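PDB 2VN2: chromosome replication initiation protein from Geobacillus kaustophilus, which probably acts in primosome assembly at the start of chromosome replication, and is represented here by its N-terminal domain with a bound magnesium ion. Local coordinates for residues Leu22-Gln27 against His108-Gln113; Leu28-Gly33 against Leu76-Ile81; Gln42-Glu47 against Leu57-Thr62. One frame throughout, in Å; residues are numbered along the deposited sequence.

Interaction 1 (Leu22-Gln27 against His108-Gln113); sequences LGHYKQ and HHLYTQ. With MG (magnesium ion), chain E.
His24 and His109 approach the same magnesium ion with their rings turned 61° against each other, neither stacked nor edge to face, and with centroids 5.3 Å apart. His24 ND1 lies 2.3 Å from the magnesium ion; His109 NE2 is 2.2 Å from it. In His109, CG is anti to the backbone N (chi1 -176°), which carries the ring off the helix toward the loop and aims NE2 at the metal. Two glutamine side chains complete the protein ligation. Gln27 crosses His109 at about a right angle, with its amide plane nearly perpendicular to the ring, whereas Gln113 reaches in from the direction opposite to both His24 and Gln27. Both amide ends sit against the ion, although which of their two atoms faces it is uncertain. Leu110 adds an apolar element: its CD2 rests over one face of the His24 ring, 4.2 Å from the centroid and offset toward the rim, a CH-pi contact to the ring whose ND1 is bound to the metal. The example illustrates how a metal can join parts of a chain that share little buried surface. His109 and Gln113 stand one turn apart on helix 100-116, while His24 and Gln27 come from the loop joining helix 19-22 to helix 32-45; Trp9 of a second subunit packs against Leu110 beside the site.

Interaction 2 (Leu28-Gly33 against Leu76-Ile81); sequences LGLGEG and LQKGMI
Leu28 begins the contact by meeting the end of Met80: its carbonyl O lies 3.6 Å from Met80 CE, and its CB is 4.3 Å from the same methyl. Gly29 follows with backbone angles at which a CB would be jammed against the carbonyl O of Leu28, and its own carbonyl O accepts a hydrogen bond from Lys78 NZ at 2.9 Å. The ammonium approaches at a C=O...N angle of 156°, somewhat out of the carbonyl plane, and it is brought there by a lysine chain bent at both chi2 and chi3. Leu30 then slides past Met80 in the opposite direction, with CD2 4.0 Å from Met80 CG. Around these apolar groups, Leu28 also packs on Leu102 and Lys105 of helix 100-116, and Leu30 on Leu75 and Leu38. Gly31 takes the N-cap position of helix 32-45; Glu34 accepts a hydrogen bond from Gly31 N through OE1 and forms a salt bridge with Lys78 NZ through OE2. Across the contact, Gly79 ends helix 65-77 with a Schellman motif; Lys78 comes just before this turn and Met80 just after it, leading toward strand 82-83. The chemistry is therefore divided: one ammonium ties a loop carbonyl to the Glu34 carboxylate, probably with its charge largely balanced, while Met80 packs against Leu28 and Leu30 beside it.

Interaction 3 (Gln42-Glu47 against Leu57-Thr62); sequences QSFFEE and LAERMT
Arg60 brings NH2 over one face of the Phe44 ring, 3.4 Å from Phe44 CE2 and offset toward the rim. The two side chains come from opposite directions, and their planes are inclined by 44°, so the guanidinium leans on the ring and is not stacked flat upon it. Arg60 CZ stands 4.7 Å from the ring centroid and 27° off the normal, an off-centre cation-pi interaction. A bend in the arginine at chi3 (-97°) turns the guanidinium after an extended start and brings it alongside helix 32-45. There NH2 is also 3.6 Å from Ser43 OG, a loose approach at an oblique angle. Glu47 adds a long-range attraction: its OE1 is 4.3 Å from Arg60 NH2, beyond a salt bridge and well out of the guanidinium plane, so it probably contributes through charge alone. Around the same ring, Leu57 crosses Phe44 at a slant and puts its CD2 3.7 Å from Phe44 CD2, while Glu59 OE2 comes to the edge, 4.1 Å from Phe44 CZ. One aromatic ring thus meets both charged and apolar groups, Arg60 NH2 over a face and Leu57 CD2 obliquely. Leu57 extends the apolar side to Met41 of helix 32-45 and to Cys68 and Val72 of helix 65-77, and Pro52 of the linking loop touches both Phe44 and Leu57. Ile15 of strand 14-18 packs on Ser43, and Leu22 of a second subunit packs on Ser43 and Arg60. The contact thereby closes the short connection from helix 32-45 to helix 54-59, within a domain whose sequence family is related to helix-turn-helix proteins.

How the interactions relate
The three contacts are nested along the chain: interaction 3 lies within the loop closed by interaction 2, which itself lies within that closed by interaction 1. Interactions 1 and 2 touch, their centres 13 Å apart, through a probable hydrogen bond from Leu30 N to Tyr25 O at 3.0 Å and through the pairing of the Tyr25 hydroxyl with the Glu32 carboxylate. The Leu28 side chain lies about 8 Å from the magnesium ion, so interaction 2 borders the metal site. Interaction 3 is more remote, its centre 25 Å from that of interaction 1, but helix 32-45 connects it to interaction 2 (centres 17 Å apart, nearest atoms about 5 Å, without touching). All three also meet the second subunit.

Interaction 1 (Leu22-Gln27 against His108-Gln113)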
loop_
_atom_site.group_PDB
_atom_site.type_symbol
_atom_site.label_atom_id
_atom_site.label_comp_id
_atom_site.label_asym_id
_atom_site.label_seq_id
_atom_site.Cartn_x
_atom_site.Cartn_y
_atom_site.Cartn_z
ATOM N N LEU A 22 3.093 5.901 11.110
ATOM C CA LEU A 22 2.241 5.334 12.139
ATOM C C LEU A 22 2.928 5.117 13.445
ATOM O O LEU A 22 2.368 5.367 14.476
ATOM C CB LEU A 22 1.772 3.986 11.602
ATOM C CG LEU A 22 0.549 3.441 12.225
ATOM C CD1 LEU A 22 -0.537 4.427 12.091
ATOM C CD2 LEU A 22 0.232 2.158 11.452
ATOM N N GLY A 23 4.169 4.649 13.415
ATOM C CA GLY A 23 4.881 4.375 14.635
ATOM C C GLY A 23 5.410 5.627 15.382
ATOM O O GLY A 23 5.914 5.514 16.521
ATOM N N HIS A 24 5.346 6.798 14.781
ATOM C CA HIS A 24 6.047 7.945 15.329
ATOM C C HIS A 24 5.376 9.259 15.127
ATOM O O HIS A 24 5.963 10.215 15.455
ATOM C CB HIS A 24 7.442 8.088 14.689
ATOM C CG HIS A 24 8.324 6.872 14.868
ATOM N ND1 HIS A 24 9.177 6.711 15.958
ATOM C CD2 HIS A 24 8.468 5.756 14.106
ATOM C CE1 HIS A 24 9.821 5.545 15.836
ATOM N NE2 HIS A 24 9.376 4.930 14.746
ATOM N N TYR A 25 4.178 9.324 14.567
ATOM C CA TYR A 25 3.527 10.610 14.374
ATOM C C TYR A 25 3.278 11.334 15.685
ATOM O O TYR A 25 3.311 12.519 15.690
ATOM C CB TYR A 25 2.212 10.485 13.597
ATOM C CG TYR A 25 1.108 9.809 14.380
ATOM C CD1 TYR A 25 0.210 10.559 15.205
ATOM C CD2 TYR A 25 0.965 8.408 14.330
ATOM C CE1 TYR A 25 -0.763 9.905 15.973
ATOM C CE2 TYR A 25 -0.074 7.743 15.049
ATOM C CZ TYR A 25 -0.921 8.502 15.869
ATOM O OH TYR A 25 -1.899 7.849 16.543
ATOM N N LYS A 26 2.935 10.628 16.770
ATOM C CA LYS A 26 2.729 11.268 18.141
ATOM C C LYS A 26 4.008 11.896 18.650
ATOM O O LYS A 26 4.028 13.068 19.011
ATOM C CB LYS A 26 2.115 10.292 19.204
ATOM C CG LYS A 26 2.396 10.634 20.649
ATOM C CD LYS A 26 2.692 9.340 21.427
ATOM C CE LYS A 26 2.440 9.586 22.960
ATOM N NZ LYS A 26 2.349 8.224 23.828
ATOM N N GLN A 27 5.069 11.127 18.622
ATOM C CA GLN A 27 6.378 11.663 18.882
ATOM C C GLN A 27 6.756 12.844 18.001
ATOM O O GLN A 27 7.673 13.558 18.376
ATOM C CB GLN A 27 7.461 10.571 18.745
ATOM C CG GLN A 27 7.844 9.831 20.050
ATOM C CD GLN A 27 8.546 8.347 19.857
ATOM O OE1 GLN A 27 7.996 7.383 19.235
ATOM N NE2 GLN A 27 9.792 8.230 20.399
ATOM N N HIS A 108 15.118 12.754 11.004
ATOM C CA HIS A 108 15.972 13.318 12.029
ATOM C C HIS A 108 15.648 12.651 13.372
ATOM O O HIS A 108 16.533 12.251 14.089
ATOM C CB HIS A 108 15.784 14.849 12.056
ATOM C CG HIS A 108 16.665 15.506 13.067
ATOM N ND1 HIS A 108 17.931 15.979 12.763
ATOM C CD2 HIS A 108 16.483 15.733 14.398
ATOM C CE1 HIS A 108 18.474 16.497 13.858
ATOM N NE2 HIS A 108 17.610 16.376 14.855
ATOM N N HIS A 109 14.360 12.394 13.617
ATOM C CA HIS A 109 13.950 11.567 14.744
ATOM C C HIS A 109 14.437 10.153 14.715
ATOM O O HIS A 109 14.913 9.705 15.716
ATOM C CB HIS A 109 12.424 11.434 14.786
ATOM C CG HIS A 109 11.947 10.685 15.960
ATOM N ND1 HIS A 109 11.749 11.283 17.197
ATOM C CD2 HIS A 109 11.636 9.379 16.113
ATOM C CE1 HIS A 109 11.339 10.374 18.057
ATOM N NE2 HIS A 109 11.258 9.213 17.427
ATOM N N LEU A 110 14.225 9.412 13.619
ATOM C CA LEU A 110 14.705 8.062 13.508
ATOM C C LEU A 110 16.187 7.962 13.739
ATOM O O LEU A 110 16.658 6.955 14.266
ATOM C CB LEU A 110 14.394 7.423 12.147
ATOM C CG LEU A 110 12.919 7.233 11.802
ATOM C CD1 LEU A 110 12.662 6.962 10.322
ATOM C CD2 LEU A 110 12.350 6.124 12.599
ATOM N N TYR A 111 16.900 8.940 13.231
ATOM C CA TYR A 111 18.324 9.006 13.358
ATOM C C TYR A 111 18.845 9.154 14.811
ATOM O O TYR A 111 19.793 8.555 15.220
ATOM C CB TYR A 111 18.852 10.183 12.570
ATOM C CG TYR A 111 20.095 9.733 11.942
ATOM C CD1 TYR A 111 20.026 8.725 10.982
ATOM C CD2 TYR A 111 21.352 10.202 12.350
ATOM C CE1 TYR A 111 21.138 8.205 10.374
ATOM C CE2 TYR A 111 22.518 9.683 11.744
ATOM C CZ TYR A 111 22.390 8.666 10.716
ATOM O OH TYR A 111 23.500 8.054 10.014
ATOM N N THR A 112 18.204 10.031 15.523
ATOM C CA THR A 112 18.424 10.295 16.947
ATOM C C THR A 112 18.042 9.110 17.790
ATOM O O THR A 112 18.838 8.720 18.603
ATOM C CB THR A 112 17.628 11.584 17.311
ATOM O OG1 THR A 112 18.219 12.666 16.583
ATOM C CG2 THR A 112 17.545 11.855 18.859
ATOM N N GLN A 113 16.877 8.485 17.576
ATOM C CA GLN A 113 16.541 7.206 18.243
ATOM C C GLN A 113 17.583 6.091 17.989
ATOM O O GLN A 113 17.815 5.288 18.869
ATOM C CB GLN A 113 15.156 6.741 17.745
ATOM C CG GLN A 113 14.061 5.986 18.656
ATOM C CD GLN A 113 12.527 6.455 18.306
ATOM O OE1 GLN A 113 11.878 6.187 17.233
ATOM N NE2 GLN A 113 11.971 7.180 19.297
HETATM MG MG MG E . 10.084 7.388 17.960
#

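Interaction 2 (Leu28-Gly33 against Leu76-Ile81)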
loop_
_atom_site.group_PDB
_atom_site.type_symbol
_atom_site.label_atom_id
_atom_site.label_comp_id
_atom_site.label_asym_id
_atom_site.label_seq_id
_atom_site.Cartn_x
_atom_site.Cartn_y
_atom_site.Cartn_z
ATOM N N LEU A 28 6.156 13.031 16.809
ATOM C CA LEU A 28 6.444 14.234 15.995
ATOM C C LEU A 28 5.530 15.368 16.400
ATOM O O LEU A 28 5.617 16.405 15.829
ATOM C CB LEU A 28 6.254 13.996 14.494
ATOM C CG LEU A 28 7.211 13.086 13.671
ATOM C CD1 LEU A 28 6.730 12.789 12.234
ATOM C CD2 LEU A 28 8.585 13.672 13.600
ATOM N N GLY A 29 4.622 15.201 17.357
ATOM C CA GLY A 29 3.699 16.285 17.667
ATOM C C GLY A 29 2.465 16.318 16.807
ATOM O O GLY A 29 1.736 17.319 16.806
ATOM N N LEU A 30 2.176 15.229 16.087
ATOM C CA LEU A 30 0.855 15.099 15.382
ATOM C C LEU A 30 -0.247 14.422 16.229
ATOM O O LEU A 30 0.032 13.608 17.128
ATOM C CB LEU A 30 1.010 14.418 14.022
ATOM C CG LEU A 30 2.050 15.063 13.144
ATOM C CD1 LEU A 30 2.337 14.359 11.863
ATOM C CD2 LEU A 30 1.523 16.480 12.834
ATOM N N GLY A 31 -1.486 14.772 15.926
ATOM C CA GLY A 31 -2.657 14.111 16.467
ATOM C C GLY A 31 -3.166 13.102 15.420
ATOM O O GLY A 31 -2.744 13.123 14.221
ATOM N N GLU A 32 -4.089 12.247 15.855
ATOM C CA GLU A 32 -4.783 11.354 14.933
ATOM C C GLU A 32 -5.481 12.141 13.851
ATOM O O GLU A 32 -5.537 11.688 12.668
ATOM C CB GLU A 32 -5.806 10.464 15.718
ATOM C CG GLU A 32 -5.168 9.335 16.508
ATOM C CD GLU A 32 -4.337 9.817 17.732
ATOM O OE1 GLU A 32 -4.759 10.814 18.323
ATOM O OE2 GLU A 32 -3.339 9.173 18.170
ATOM N N GLY A 33 -6.135 13.273 14.218
ATOM C CA GLY A 33 -6.815 14.031 13.146
ATOM C C GLY A 33 -5.930 14.579 12.030
ATOM O O GLY A 33 -6.339 14.624 10.848
ATOM N N LEU A 76 1.458 23.604 8.398
ATOM C CA LEU A 76 2.405 24.560 7.720
ATOM C C LEU A 76 3.322 25.144 8.759
ATOM O O LEU A 76 4.578 25.126 8.617
ATOM C CB LEU A 76 1.690 25.733 6.945
ATOM C CG LEU A 76 1.009 25.308 5.638
ATOM C CD1 LEU A 76 -0.040 26.242 5.101
ATOM C CD2 LEU A 76 1.961 24.867 4.534
ATOM N N GLN A 77 2.717 25.602 9.839
ATOM C CA GLN A 77 3.571 26.083 10.947
ATOM C C GLN A 77 4.395 25.115 11.703
ATOM O O GLN A 77 5.541 25.407 11.978
ATOM C CB GLN A 77 2.904 27.136 11.851
ATOM C CG GLN A 77 2.207 26.732 13.051
ATOM C CD GLN A 77 0.994 27.700 13.254
ATOM O OE1 GLN A 77 0.824 28.695 12.486
ATOM N NE2 GLN A 77 0.110 27.363 14.223
ATOM N N LYS A 78 3.888 23.924 12.024
ATOM C CA LYS A 78 4.829 22.920 12.609
ATOM C C LYS A 78 5.899 22.482 11.598
ATOM O O LYS A 78 6.769 21.787 11.963
ATOM C CB LYS A 78 4.099 21.704 13.185
ATOM C CG LYS A 78 3.114 21.992 14.321
ATOM C CD LYS A 78 1.924 20.980 14.287
ATOM C CE LYS A 78 1.599 20.426 15.649
ATOM N NZ LYS A 78 0.370 19.614 15.640
ATOM N N GLY A 79 5.823 22.847 10.326
ATOM C CA GLY A 79 6.831 22.413 9.322
ATOM C C GLY A 79 6.719 20.935 8.991
ATOM O O GLY A 79 7.699 20.268 8.565
ATOM N N MET A 80 5.503 20.429 9.086
ATOM C CA MET A 80 5.137 19.078 8.518
ATOM C C MET A 80 4.780 19.043 7.071
ATOM O O MET A 80 4.964 18.050 6.420
ATOM C CB MET A 80 4.045 18.405 9.353
ATOM C CG MET A 80 4.494 18.186 10.848
ATOM S SD MET A 80 5.788 17.016 11.086
ATOM C CE MET A 80 6.236 17.826 12.589
ATOM N N ILE A 81 4.240 20.099 6.519
ATOM C CA ILE A 81 3.925 20.134 5.068
ATOM C C ILE A 81 4.407 21.585 4.611
ATOM O O ILE A 81 4.560 22.435 5.488
ATOM C CB ILE A 81 2.424 19.975 4.731
ATOM C CG1 ILE A 81 1.569 21.117 5.314
ATOM C CG2 ILE A 81 1.853 18.535 5.026
ATOM C CD1 ILE A 81 0.151 21.213 4.756
#

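Interaction 3 (Gln42-Glu47 against Leu57-Thr62)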
loop_
_atom_site.group_PDB
_atom_site.type_symbol
_atom_site.label_atom_id
_atom_site.label_comp_id
_atom_site.label_asym_id
_atom_site.label_seq_id
_atom_site.Cartn_x
_atom_site.Cartn_y
_atom_site.Cartn_z
ATOM N N GLN A 42 -2.807 12.863 0.826
ATOM C CA GLN A 42 -2.114 11.887 -0.067
ATOM C C GLN A 42 -3.064 11.365 -1.166
ATOM O O GLN A 42 -2.742 11.292 -2.345
ATOM C CB GLN A 42 -1.542 10.712 0.704
ATOM C CG GLN A 42 -0.706 9.764 -0.186
ATOM C CD GLN A 42 -0.375 8.448 0.539
ATOM O OE1 GLN A 42 -0.331 8.385 1.827
ATOM N NE2 GLN A 42 -0.193 7.341 -0.265
ATOM N N SER A 43 -4.271 11.058 -0.738
ATOM C CA SER A 43 -5.300 10.475 -1.586
ATOM C C SER A 43 -5.734 11.396 -2.748
ATOM O O SER A 43 -5.959 10.936 -3.863
ATOM C CB SER A 43 -6.497 10.168 -0.676
ATOM O OG SER A 43 -7.523 9.543 -1.396
ATOM N N PHE A 44 -5.933 12.666 -2.451
ATOM C CA PHE A 44 -6.021 13.770 -3.448
ATOM C C PHE A 44 -4.801 13.874 -4.394
ATOM O O PHE A 44 -4.988 14.013 -5.608
ATOM C CB PHE A 44 -6.280 15.117 -2.758
ATOM C CG PHE A 44 -7.726 15.376 -2.422
ATOM C CD1 PHE A 44 -8.682 15.524 -3.412
ATOM C CD2 PHE A 44 -8.133 15.485 -1.125
ATOM C CE1 PHE A 44 -10.043 15.742 -3.086
ATOM C CE2 PHE A 44 -9.483 15.724 -0.771
ATOM C CZ PHE A 44 -10.416 15.845 -1.721
ATOM N N PHE A 45 -3.562 13.835 -3.868
ATOM C CA PHE A 45 -2.352 13.866 -4.731
ATOM C C PHE A 45 -2.403 12.688 -5.722
ATOM O O PHE A 45 -1.948 12.796 -6.841
ATOM C CB PHE A 45 -1.020 13.659 -3.954
ATOM C CG PHE A 45 -0.723 14.709 -2.906
ATOM C CD1 PHE A 45 -1.405 15.972 -2.910
ATOM C CD2 PHE A 45 0.271 14.468 -1.967
ATOM C CE1 PHE A 45 -1.134 16.880 -2.004
ATOM C CE2 PHE A 45 0.580 15.389 -1.053
ATOM C CZ PHE A 45 -0.125 16.595 -1.062
ATOM N N GLU A 46 -2.860 11.521 -5.251
ATOM C CA GLU A 46 -2.891 10.308 -6.092
ATOM C C GLU A 46 -4.021 10.281 -7.079
ATOM O O GLU A 46 -3.980 9.490 -7.960
ATOM C CB GLU A 46 -2.851 9.066 -5.278
ATOM C CG GLU A 46 -1.572 8.924 -4.624
ATOM C CD GLU A 46 -1.604 7.693 -3.827
ATOM O OE1 GLU A 46 -2.523 6.893 -4.136
ATOM O OE2 GLU A 46 -0.745 7.496 -2.897
ATOM N N GLU A 47 -4.959 11.206 -6.958
ATOM C CA GLU A 47 -5.984 11.502 -7.949
ATOM C C GLU A 47 -5.612 12.680 -8.845
ATOM O O GLU A 47 -6.467 13.132 -9.604
ATOM C CB GLU A 47 -7.271 11.989 -7.287
ATOM C CG GLU A 47 -8.226 11.015 -6.707
ATOM C CD GLU A 47 -9.354 11.814 -6.047
ATOM O OE1 GLU A 47 -9.995 11.349 -5.054
ATOM O OE2 GLU A 47 -9.560 12.986 -6.511
ATOM N N LEU A 57 -10.837 18.735 1.536
ATOM C CA LEU A 57 -10.370 17.943 2.693
ATOM C C LEU A 57 -11.468 17.693 3.682
ATOM O O LEU A 57 -11.630 16.547 4.068
ATOM C CB LEU A 57 -9.007 18.431 3.334
ATOM C CG LEU A 57 -7.835 18.600 2.314
ATOM C CD1 LEU A 57 -6.727 19.620 2.715
ATOM C CD2 LEU A 57 -7.192 17.287 2.002
ATOM N N ALA A 58 -12.288 18.675 4.038
ATOM C CA ALA A 58 -13.237 18.469 5.183
ATOM C C ALA A 58 -14.397 17.551 4.867
ATOM O O ALA A 58 -15.049 17.029 5.799
ATOM C CB ALA A 58 -13.793 19.800 5.721
ATOM N N GLU A 59 -14.641 17.345 3.566
ATOM C CA GLU A 59 -15.862 16.711 3.048
ATOM C C GLU A 59 -15.861 15.281 3.488
ATOM O O GLU A 59 -16.922 14.773 3.780
ATOM C CB GLU A 59 -16.024 16.864 1.490
ATOM C CG GLU A 59 -15.691 15.628 0.560
ATOM C CD GLU A 59 -15.351 16.000 -1.004
ATOM O OE1 GLU A 59 -15.972 16.992 -1.519
ATOM O OE2 GLU A 59 -14.483 15.325 -1.689
ATOM N N ARG A 60 -14.683 14.637 3.563
ATOM C CA ARG A 60 -14.566 13.221 4.039
ATOM C C ARG A 60 -14.137 13.105 5.510
ATOM O O ARG A 60 -13.855 12.038 5.973
ATOM C CB ARG A 60 -13.684 12.360 3.078
ATOM C CG ARG A 60 -14.035 12.455 1.504
ATOM C CD ARG A 60 -13.161 11.475 0.566
ATOM N NE ARG A 60 -11.942 12.004 -0.130
ATOM C CZ ARG A 60 -10.608 11.660 0.001
ATOM N NH1 ARG A 60 -10.072 10.745 0.890
ATOM N NH2 ARG A 60 -9.750 12.302 -0.830
ATOM N N MET A 61 -14.107 14.208 6.272
ATOM C CA MET A 61 -13.639 14.161 7.681
ATOM C C MET A 61 -14.808 14.557 8.602
ATOM O O MET A 61 -15.794 15.132 8.129
ATOM C CB MET A 61 -12.447 15.120 7.972
ATOM C CG MET A 61 -11.398 15.166 7.059
ATOM S SD MET A 61 -9.799 16.015 7.495
ATOM C CE MET A 61 -9.997 16.299 5.911
ATOM N N THR A 62 -14.672 14.327 9.900
ATOM C CA THR A 62 -15.706 14.765 10.831
ATOM C C THR A 62 -15.596 16.261 11.225
ATOM O O THR A 62 -16.449 16.762 11.992
ATOM C CB THR A 62 -15.647 13.994 12.131
ATOM O OG1 THR A 62 -14.379 14.269 12.730
ATOM C CG2 THR A 62 -15.892 12.452 11.913
#